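Local structure of trans-isoprenyl diphosphate synthase (Caulobacter crescentus, 3OYR) at residues Ala36-Leu41 / His86-Ala91; Val211-Ala216 / Leu321-Ala326; Leu177-Ala182 / Pro260-Ile265. The protein probably makes octaprenyl diphosphate, the precursor of quinone side chains, by adding isopentenyl units to farnesyl diphosphate with the help of magnesium. One frame throughout, in Å; residues are numbered along the deposited sequence.

Contact 1: Ala36-Leu41 / His86-Ala91; sequences AGVNRL and HFQKLA
V38 sets its CG2 methyl against A91 and Q88 in the first turn of helix 87-109. V38 CG2 sits 3.8 Å from A91 CB and 3.7 Å from the backbone O of Q88. V38 CG1, anti to the backbone N (chi1 176°), reaches A91 CB at 4.1 Å. The aliphatic CB and CG of Q88 also lie against V38 CG2. Beyond them the glutamine runs extended along G37, and Q88 OE1 comes 3.4 Å from G37 CA. G37 has no side chain, and this lets the amide oxygen approach its CA. The NE2 end of Q88 is hydrogen-bonded to D34, one turn earlier on helix 25-45. This is helix-helix packing in the all-alpha isoprenyl diphosphate synthase fold. The short segments cross at -57°, and their axes approach to 8.6 Å. One turn past V38, L41 crosses K89 obliquely, with L41 CD1 at 3.9 Å from K89 CG. It is the aliphatic part of the lysine that is used here. Its chain continues extended to NZ, which forms a salt bridge with E146 of helix 126-147. A91 also touches T73 of helix 68-79.

Contact 2: Val211-Ala216 / Leu321-Ala326; sequences VAKSEA and LAMFPA
The backbone of L321-F324 makes a type I beta turn, closed by a backbone hydrogen bond from F324 N to L321 O, and faces the first turns of helix 211-238. The nearest CA atoms, those of A216 and L321, are 6.2 Å apart. The turn belongs to the connection between helices 302-320 and 328-342, so this is loop-to-helix packing at the surface of the all-helical isoprenyl synthase fold. M323 and F324 carry it. M323 has chi1 near +60° (79°), with CG between the backbone N and the carbonyl carbon. The chain then reaches out to the helix and bends at chi3. M323 SD comes 4.0 Å from A216 CB, and M323 CE lies 3.8 Å from K213 CG. M323 and K213 cross at about a right angle. M323 CG also lies over one face of the F324 ring, toward the rim. The phenyl ring points its far end at the helix. F324 CE1 meets A216 CB at 3.8 Å, and F324 CE2 meets K213 CG at 3.9 Å. The aliphatic stem of the lysine thus touches both the methionine and the ring. Further along helix 211-238, F324 touches L217, and L321 touches L217 and Y220. At the ring edge the backbone O of K213 lies in the ring plane, 3.7 Å from F324 CZ.

Contact 3: Leu177-Ala182 / Pro260-Ile265; sequences LNLSQA and PLLLAI
L177 meets L262 through its backbone: L177 O lies 3.8 Å from L262 CD2. Its side chain has a looser contact, L177 CB to I265 CD1 at 4.4 Å. Two residues on, L179 crosses L262 at about a right angle. L179 CD2 is 4.1 Å from L262 CD1, and L179 O is closer to L262 CD1, at 3.4 Å. In L262, chi1 of -68° places CG anti to the carbonyl carbon, and both methyls meet the backbone of 177-179. L262 CD2 is 3.5 Å from L179 O. Shortened to an alanine, L262 would probably leave a gap beside the L177 and L179 carbonyls and take from L179 CD2 its methyl partner. S180 is the N-cap of helix 181-206, its OG hydrogen-bonded to V183 N. Q181, in the first turn, extends to L263, where Q181 NE2 stands 4.0 Å from L263 CD2. The contact therefore joins the entry to helix 181-206 with one side of helix 259-267, in the all-helical isoprenyl synthase fold. Helix 273-281 adds I280 against L177 and W276 against I265. Helix 302-320 packs on L263 through A305 and T306.

Overall arrangement
Contact 1 comes first along the chain and closes before the other two open. Contacts 2 and 3 interleave: 177-182, 211-216, 260-265, then 321-326. They are tied by helices 181-206 and 211-238, which follow each other in sequence, and by helix 302-320. Contact 3 lies at the start of helix 181-206; F87 and L90 of contact 1 touch its far end at S206. The centres of contacts 1 and 2 are about 23 Å apart. The centre of contact 3 is about 40 Å from that of contact 1, across the chain's centre, and about 35 Å from that of contact 2. All three lie away from the calcium and dimethylallyl diphosphate sites, but helix 87-109 of contact 1 carries the calcium ligands D105 and D109.

Contact 1: Ala36-Leu41 / His86-Ala91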
loop_
_atom_site.group_PDB
_atom_site.type_symbol
_atom_site.label_atom_id
_atom_site.label_comp_id
_atom_site.label_asym_id
_atom_site.label_seq_id
_atom_site.Cartn_x
_atom_site.Cartn_y
_atom_site.Cartn_z
ATOM N N ALA B 36 11.346 14.004 -17.924
ATOM C CA ALA B 36 11.005 15.320 -17.414
ATOM C C ALA B 36 9.502 15.362 -17.156
ATOM O O ALA B 36 9.091 15.870 -16.135
ATOM C CB ALA B 36 11.471 16.449 -18.366
ATOM N N GLY B 37 8.699 14.791 -18.054
ATOM C CA GLY B 37 7.269 14.635 -17.807
ATOM C C GLY B 37 6.923 13.766 -16.598
ATOM O O GLY B 37 6.005 14.086 -15.829
ATOM N N VAL B 38 7.663 12.666 -16.438
ATOM C CA VAL B 38 7.455 11.708 -15.348
ATOM C C VAL B 38 7.790 12.370 -14.006
ATOM O O VAL B 38 7.019 12.277 -13.037
ATOM C CB VAL B 38 8.315 10.418 -15.590
ATOM C CG1 VAL B 38 8.206 9.453 -14.453
ATOM C CG2 VAL B 38 7.875 9.733 -16.886
ATOM N N ASN B 39 8.916 13.076 -13.972
ATOM C CA ASN B 39 9.354 13.807 -12.765
ATOM C C ASN B 39 8.419 14.952 -12.385
ATOM O O ASN B 39 8.223 15.236 -11.211
ATOM C CB ASN B 39 10.791 14.323 -12.952
ATOM C CG ASN B 39 11.808 13.178 -13.102
ATOM O OD1 ASN B 39 11.583 12.063 -12.629
ATOM N ND2 ASN B 39 12.915 13.451 -13.785
ATOM N N ARG B 40 7.837 15.613 -13.385
ATOM C CA ARG B 40 6.816 16.613 -13.128
ATOM C C ARG B 40 5.593 15.985 -12.438
ATOM O O ARG B 40 5.017 16.585 -11.539
ATOM C CB ARG B 40 6.378 17.266 -14.439
ATOM C CG ARG B 40 5.437 18.444 -14.226
ATOM C CD ARG B 40 4.902 18.987 -15.553
ATOM N NE ARG B 40 6.004 19.451 -16.417
ATOM C CZ ARG B 40 6.364 18.859 -17.559
ATOM N NH1 ARG B 40 7.361 19.352 -18.273
ATOM N NH2 ARG B 40 5.730 17.766 -17.983
ATOM N N LEU B 41 5.182 14.795 -12.886
ATOM C CA LEU B 41 4.037 14.085 -12.284
ATOM C C LEU B 41 4.373 13.670 -10.854
ATOM O O LEU B 41 3.558 13.815 -9.931
ATOM C CB LEU B 41 3.665 12.868 -13.136
ATOM C CG LEU B 41 2.943 13.318 -14.415
ATOM C CD1 LEU B 41 2.945 12.228 -15.500
ATOM C CD2 LEU B 41 1.519 13.761 -14.036
ATOM N N HIS B 86 0.982 9.152 -22.796
ATOM C CA HIS B 86 0.179 8.811 -21.621
ATOM C C HIS B 86 0.833 7.740 -20.749
ATOM O O HIS B 86 0.504 7.604 -19.566
ATOM C CB HIS B 86 -1.261 8.452 -22.008
ATOM C CG HIS B 86 -2.039 9.616 -22.545
ATOM N ND1 HIS B 86 -2.815 9.535 -23.682
ATOM C CD2 HIS B 86 -2.130 10.899 -22.120
ATOM C CE1 HIS B 86 -3.364 10.713 -23.923
ATOM N NE2 HIS B 86 -2.963 11.558 -22.990
ATOM N N PHE B 87 1.803 7.029 -21.324
ATOM C CA PHE B 87 2.628 6.095 -20.575
ATOM C C PHE B 87 3.390 6.766 -19.431
ATOM O O PHE B 87 3.790 6.082 -18.492
ATOM C CB PHE B 87 3.602 5.346 -21.511
ATOM C CG PHE B 87 4.608 6.244 -22.203
ATOM C CD1 PHE B 87 4.347 6.741 -23.477
ATOM C CD2 PHE B 87 5.816 6.583 -21.590
ATOM C CE1 PHE B 87 5.259 7.562 -24.134
ATOM C CE2 PHE B 87 6.743 7.418 -22.239
ATOM C CZ PHE B 87 6.460 7.911 -23.517
ATOM N N GLN B 88 3.588 8.088 -19.507
ATOM C CA GLN B 88 4.333 8.823 -18.466
ATOM C C GLN B 88 3.661 8.760 -17.104
ATOM O O GLN B 88 4.350 8.756 -16.072
ATOM C CB GLN B 88 4.568 10.295 -18.857
ATOM C CG GLN B 88 5.654 10.518 -19.943
ATOM C CD GLN B 88 5.680 11.959 -20.471
ATOM O OE1 GLN B 88 5.207 12.869 -19.801
ATOM N NE2 GLN B 88 6.214 12.159 -21.691
ATOM N N LYS B 89 2.327 8.759 -17.088
ATOM C CA LYS B 89 1.569 8.580 -15.850
ATOM C C LYS B 89 1.773 7.198 -15.236
ATOM O O LYS B 89 1.906 7.085 -14.009
ATOM C CB LYS B 89 0.088 8.876 -16.044
ATOM C CG LYS B 89 -0.178 10.268 -16.609
ATOM C CD LYS B 89 -1.662 10.588 -16.619
ATOM C CE LYS B 89 -1.901 12.065 -16.975
ATOM N NZ LYS B 89 -3.327 12.447 -16.684
ATOM N N LEU B 90 1.812 6.170 -16.090
ATOM C CA LEU B 90 2.136 4.793 -15.674
ATOM C C LEU B 90 3.540 4.728 -15.119
ATOM O O LEU B 90 3.748 4.172 -14.035
ATOM C CB LEU B 90 1.970 3.794 -16.827
ATOM C CG LEU B 90 0.588 3.738 -17.482
ATOM C CD1 LEU B 90 0.592 2.807 -18.686
ATOM C CD2 LEU B 90 -0.519 3.328 -16.514
ATOM N N ALA B 91 4.491 5.351 -15.819
ATOM C CA ALA B 91 5.882 5.419 -15.332
ATOM C C ALA B 91 5.967 6.059 -13.961
ATOM O O ALA B 91 6.649 5.537 -13.064
ATOM C CB ALA B 91 6.784 6.160 -16.334
#

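Contact 2: Val211-Ala216 / Leu321-Ala326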
loop_
_atom_site.group_PDB
_atom_site.type_symbol
_atom_site.label_atom_id
_atom_site.label_comp_id
_atom_site.label_asym_id
_atom_site.label_seq_id
_atom_site.Cartn_x
_atom_site.Cartn_y
_atom_site.Cartn_z
ATOM N N VAL B 211 -0.034 -8.690 -28.400
ATOM C CA VAL B 211 0.338 -9.390 -27.188
ATOM C C VAL B 211 1.762 -9.943 -27.266
ATOM O O VAL B 211 2.435 -10.054 -26.247
ATOM C CB VAL B 211 -0.713 -10.473 -26.809
ATOM C CG1 VAL B 211 -2.060 -9.810 -26.504
ATOM C CG2 VAL B 211 -0.876 -11.515 -27.914
ATOM N N ALA B 212 2.230 -10.229 -28.474
ATOM C CA ALA B 212 3.576 -10.744 -28.676
ATOM C C ALA B 212 4.623 -9.737 -28.195
ATOM O O ALA B 212 5.552 -10.106 -27.473
ATOM C CB ALA B 212 3.796 -11.136 -30.146
ATOM N N LYS B 213 4.441 -8.466 -28.546
ATOM C CA LYS B 213 5.340 -7.412 -28.100
ATOM C C LYS B 213 5.289 -7.178 -26.588
ATOM O O LYS B 213 6.343 -7.040 -25.941
ATOM C CB LYS B 213 5.030 -6.100 -28.817
ATOM C CG LYS B 213 5.380 -6.065 -30.278
ATOM C CD LYS B 213 5.148 -4.662 -30.811
ATOM C CE LYS B 213 5.739 -4.462 -32.204
ATOM N NZ LYS B 213 5.384 -3.103 -32.723
ATOM N N SER B 214 4.086 -7.128 -26.012
ATOM C CA SER B 214 3.977 -6.900 -24.565
ATOM C C SER B 214 4.511 -8.077 -23.760
ATOM O O SER B 214 5.152 -7.888 -22.725
ATOM C CB SER B 214 2.554 -6.496 -24.143
ATOM O OG SER B 214 1.567 -7.396 -24.638
ATOM N N GLU B 215 4.299 -9.285 -24.281
ATOM C CA GLU B 215 4.815 -10.500 -23.665
ATOM C C GLU B 215 6.335 -10.530 -23.733
ATOM O O GLU B 215 6.984 -10.870 -22.744
ATOM C CB GLU B 215 4.209 -11.783 -24.278
ATOM C CG GLU B 215 2.776 -12.155 -23.801
ATOM C CD GLU B 215 2.586 -12.216 -22.265
ATOM O OE1 GLU B 215 3.478 -12.685 -21.519
ATOM O OE2 GLU B 215 1.506 -11.801 -21.799
ATOM N N ALA B 216 6.889 -10.118 -24.869
ATOM C CA ALA B 216 8.346 -10.035 -25.037
ATOM C C ALA B 216 8.988 -9.053 -24.054
ATOM O O ALA B 216 10.009 -9.344 -23.430
ATOM C CB ALA B 216 8.698 -9.656 -26.458
ATOM N N LEU B 321 14.290 -9.650 -26.196
ATOM C CA LEU B 321 14.025 -8.543 -27.142
ATOM C C LEU B 321 14.280 -8.849 -28.628
ATOM O O LEU B 321 14.089 -7.972 -29.481
ATOM C CB LEU B 321 14.823 -7.309 -26.744
ATOM C CG LEU B 321 14.590 -6.758 -25.334
ATOM C CD1 LEU B 321 15.564 -5.631 -25.104
ATOM C CD2 LEU B 321 13.156 -6.277 -25.167
ATOM N N ALA B 322 14.675 -10.088 -28.927
ATOM C CA ALA B 322 15.033 -10.535 -30.277
ATOM C C ALA B 322 14.088 -10.118 -31.394
ATOM O O ALA B 322 14.554 -9.828 -32.498
ATOM C CB ALA B 322 15.195 -12.054 -30.304
ATOM N N MET B 323 12.776 -10.112 -31.124
ATOM C CA MET B 323 11.766 -9.763 -32.140
ATOM C C MET B 323 11.762 -8.270 -32.494
ATOM O O MET B 323 11.163 -7.859 -33.490
ATOM C CB MET B 323 10.350 -10.198 -31.696
ATOM C CG MET B 323 9.648 -9.256 -30.675
ATOM S SD MET B 323 7.885 -9.568 -30.362
ATOM C CE MET B 323 7.152 -9.057 -31.928
ATOM N N PHE B 324 12.414 -7.448 -31.675
ATOM C CA PHE B 324 12.400 -6.011 -31.927
ATOM C C PHE B 324 13.502 -5.616 -32.907
ATOM O O PHE B 324 14.517 -6.298 -32.973
ATOM C CB PHE B 324 12.481 -5.230 -30.614
ATOM C CG PHE B 324 11.242 -5.360 -29.775
ATOM C CD1 PHE B 324 11.207 -6.250 -28.699
ATOM C CD2 PHE B 324 10.105 -4.602 -30.065
ATOM C CE1 PHE B 324 10.058 -6.384 -27.930
ATOM C CE2 PHE B 324 8.956 -4.729 -29.300
ATOM C CZ PHE B 324 8.928 -5.626 -28.231
ATOM N N PRO B 325 13.286 -4.539 -33.690
ATOM C CA PRO B 325 14.359 -3.968 -34.515
ATOM C C PRO B 325 15.562 -3.582 -33.669
ATOM O O PRO B 325 15.396 -3.121 -32.529
ATOM C CB PRO B 325 13.733 -2.693 -35.087
ATOM C CG PRO B 325 12.261 -2.928 -35.057
ATOM C CD PRO B 325 12.000 -3.838 -33.892
ATOM N N ALA B 326 16.759 -3.772 -34.219
ATOM C CA ALA B 326 17.978 -3.423 -33.518
ATOM C C ALA B 326 18.201 -1.909 -33.603
ATOM O O ALA B 326 19.062 -1.445 -34.350
ATOM C CB ALA B 326 19.175 -4.200 -34.091
#

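Contact 3: Leu177-Ala182 / Pro260-Ile265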
loop_
_atom_site.group_PDB
_atom_site.type_symbol
_atom_site.label_atom_id
_atom_site.label_comp_id
_atom_site.label_asym_id
_atom_site.label_seq_id
_atom_site.Cartn_x
_atom_site.Cartn_y
_atom_site.Cartn_z
ATOM N N LEU B 177 18.283 -21.288 7.846
ATOM C CA LEU B 177 19.352 -21.722 6.929
ATOM C C LEU B 177 18.983 -22.874 5.990
ATOM O O LEU B 177 19.693 -23.140 5.014
ATOM C CB LEU B 177 20.655 -22.041 7.686
ATOM C CG LEU B 177 20.665 -22.336 9.190
ATOM C CD1 LEU B 177 21.621 -23.474 9.528
ATOM C CD2 LEU B 177 21.028 -21.083 9.971
ATOM N N ASN B 178 17.871 -23.548 6.266
ATOM C CA ASN B 178 17.399 -24.579 5.357
ATOM C C ASN B 178 16.394 -24.034 4.331
ATOM O O ASN B 178 15.371 -24.657 4.023
ATOM C CB ASN B 178 16.856 -25.784 6.121
ATOM C CG ASN B 178 17.316 -27.104 5.516
ATOM O OD1 ASN B 178 18.520 -27.348 5.357
ATOM N ND2 ASN B 178 16.358 -27.963 5.173
ATOM N N LEU B 179 16.709 -22.848 3.820
ATOM C CA LEU B 179 15.994 -22.246 2.717
ATOM C C LEU B 179 16.576 -22.809 1.423
ATOM O O LEU B 179 17.794 -22.820 1.228
ATOM C CB LEU B 179 16.155 -20.719 2.778
ATOM C CG LEU B 179 15.688 -19.851 1.603
ATOM C CD1 LEU B 179 14.177 -19.798 1.564
ATOM C CD2 LEU B 179 16.247 -18.447 1.708
ATOM N N SER B 180 15.717 -23.296 0.542
ATOM C CA SER B 180 16.194 -23.817 -0.734
ATOM C C SER B 180 16.396 -22.676 -1.717
ATOM O O SER B 180 15.877 -21.578 -1.524
ATOM C CB SER B 180 15.227 -24.859 -1.311
ATOM O OG SER B 180 14.062 -24.241 -1.825
ATOM N N GLN B 181 17.167 -22.955 -2.762
ATOM C CA GLN B 181 17.414 -22.033 -3.848
ATOM C C GLN B 181 16.108 -21.737 -4.601
ATOM O O GLN B 181 15.891 -20.606 -5.042
ATOM C CB GLN B 181 18.477 -22.632 -4.775
ATOM C CG GLN B 181 18.882 -21.766 -5.970
ATOM C CD GLN B 181 20.279 -22.082 -6.491
ATOM O OE1 GLN B 181 20.591 -21.820 -7.654
ATOM N NE2 GLN B 181 21.127 -22.639 -5.629
ATOM N N ALA B 182 15.242 -22.747 -4.713
ATOM C CA ALA B 182 13.983 -22.624 -5.435
ATOM C C ALA B 182 13.008 -21.664 -4.740
ATOM O O ALA B 182 12.396 -20.826 -5.400
ATOM C CB ALA B 182 13.349 -23.992 -5.655
ATOM N N PRO B 260 23.815 -15.733 -1.868
ATOM C CA PRO B 260 25.266 -15.756 -1.580
ATOM C C PRO B 260 25.610 -16.517 -0.299
ATOM O O PRO B 260 26.571 -17.298 -0.288
ATOM C CB PRO B 260 25.626 -14.279 -1.415
ATOM C CG PRO B 260 24.597 -13.547 -2.169
ATOM C CD PRO B 260 23.341 -14.358 -2.130
ATOM N N LEU B 261 24.801 -16.315 0.741
ATOM C CA LEU B 261 24.937 -17.016 2.019
ATOM C C LEU B 261 24.698 -18.520 1.900
ATOM O O LEU B 261 25.464 -19.325 2.445
ATOM C CB LEU B 261 23.974 -16.421 3.053
ATOM C CG LEU B 261 23.959 -17.110 4.419
ATOM C CD1 LEU B 261 25.301 -16.907 5.076
ATOM C CD2 LEU B 261 22.827 -16.614 5.316
ATOM N N LEU B 262 23.632 -18.884 1.195
ATOM C CA LEU B 262 23.275 -20.281 0.972
ATOM C C LEU B 262 24.369 -21.048 0.221
ATOM O O LEU B 262 24.710 -22.186 0.587
ATOM C CB LEU B 262 21.957 -20.379 0.200
ATOM C CG LEU B 262 20.640 -19.937 0.847
ATOM C CD1 LEU B 262 19.480 -20.158 -0.141
ATOM C CD2 LEU B 262 20.381 -20.685 2.144
ATOM N N LEU B 263 24.912 -20.416 -0.818
ATOM C CA LEU B 263 25.955 -21.013 -1.629
ATOM C C LEU B 263 27.246 -21.157 -0.836
ATOM O O LEU B 263 27.890 -22.197 -0.925
ATOM C CB LEU B 263 26.199 -20.212 -2.907
ATOM C CG LEU B 263 25.125 -20.236 -4.007
ATOM C CD1 LEU B 263 25.502 -19.275 -5.142
ATOM C CD2 LEU B 263 24.889 -21.651 -4.549
ATOM N N ALA B 264 27.594 -20.126 -0.057
ATOM C CA ALA B 264 28.769 -20.145 0.818
ATOM C C ALA B 264 28.705 -21.223 1.880
ATOM O O ALA B 264 29.702 -21.899 2.122
ATOM C CB ALA B 264 28.963 -18.809 1.477
ATOM N N ILE B 265 27.543 -21.361 2.518
ATOM C CA ILE B 265 27.283 -22.449 3.464
ATOM C C ILE B 265 27.554 -23.807 2.796
ATOM O O ILE B 265 28.207 -24.672 3.387
ATOM C CB ILE B 265 25.838 -22.377 4.052
ATOM C CG1 ILE B 265 25.715 -21.213 5.044
ATOM C CG2 ILE B 265 25.440 -23.686 4.739
ATOM C CD1 ILE B 265 24.288 -20.920 5.478
#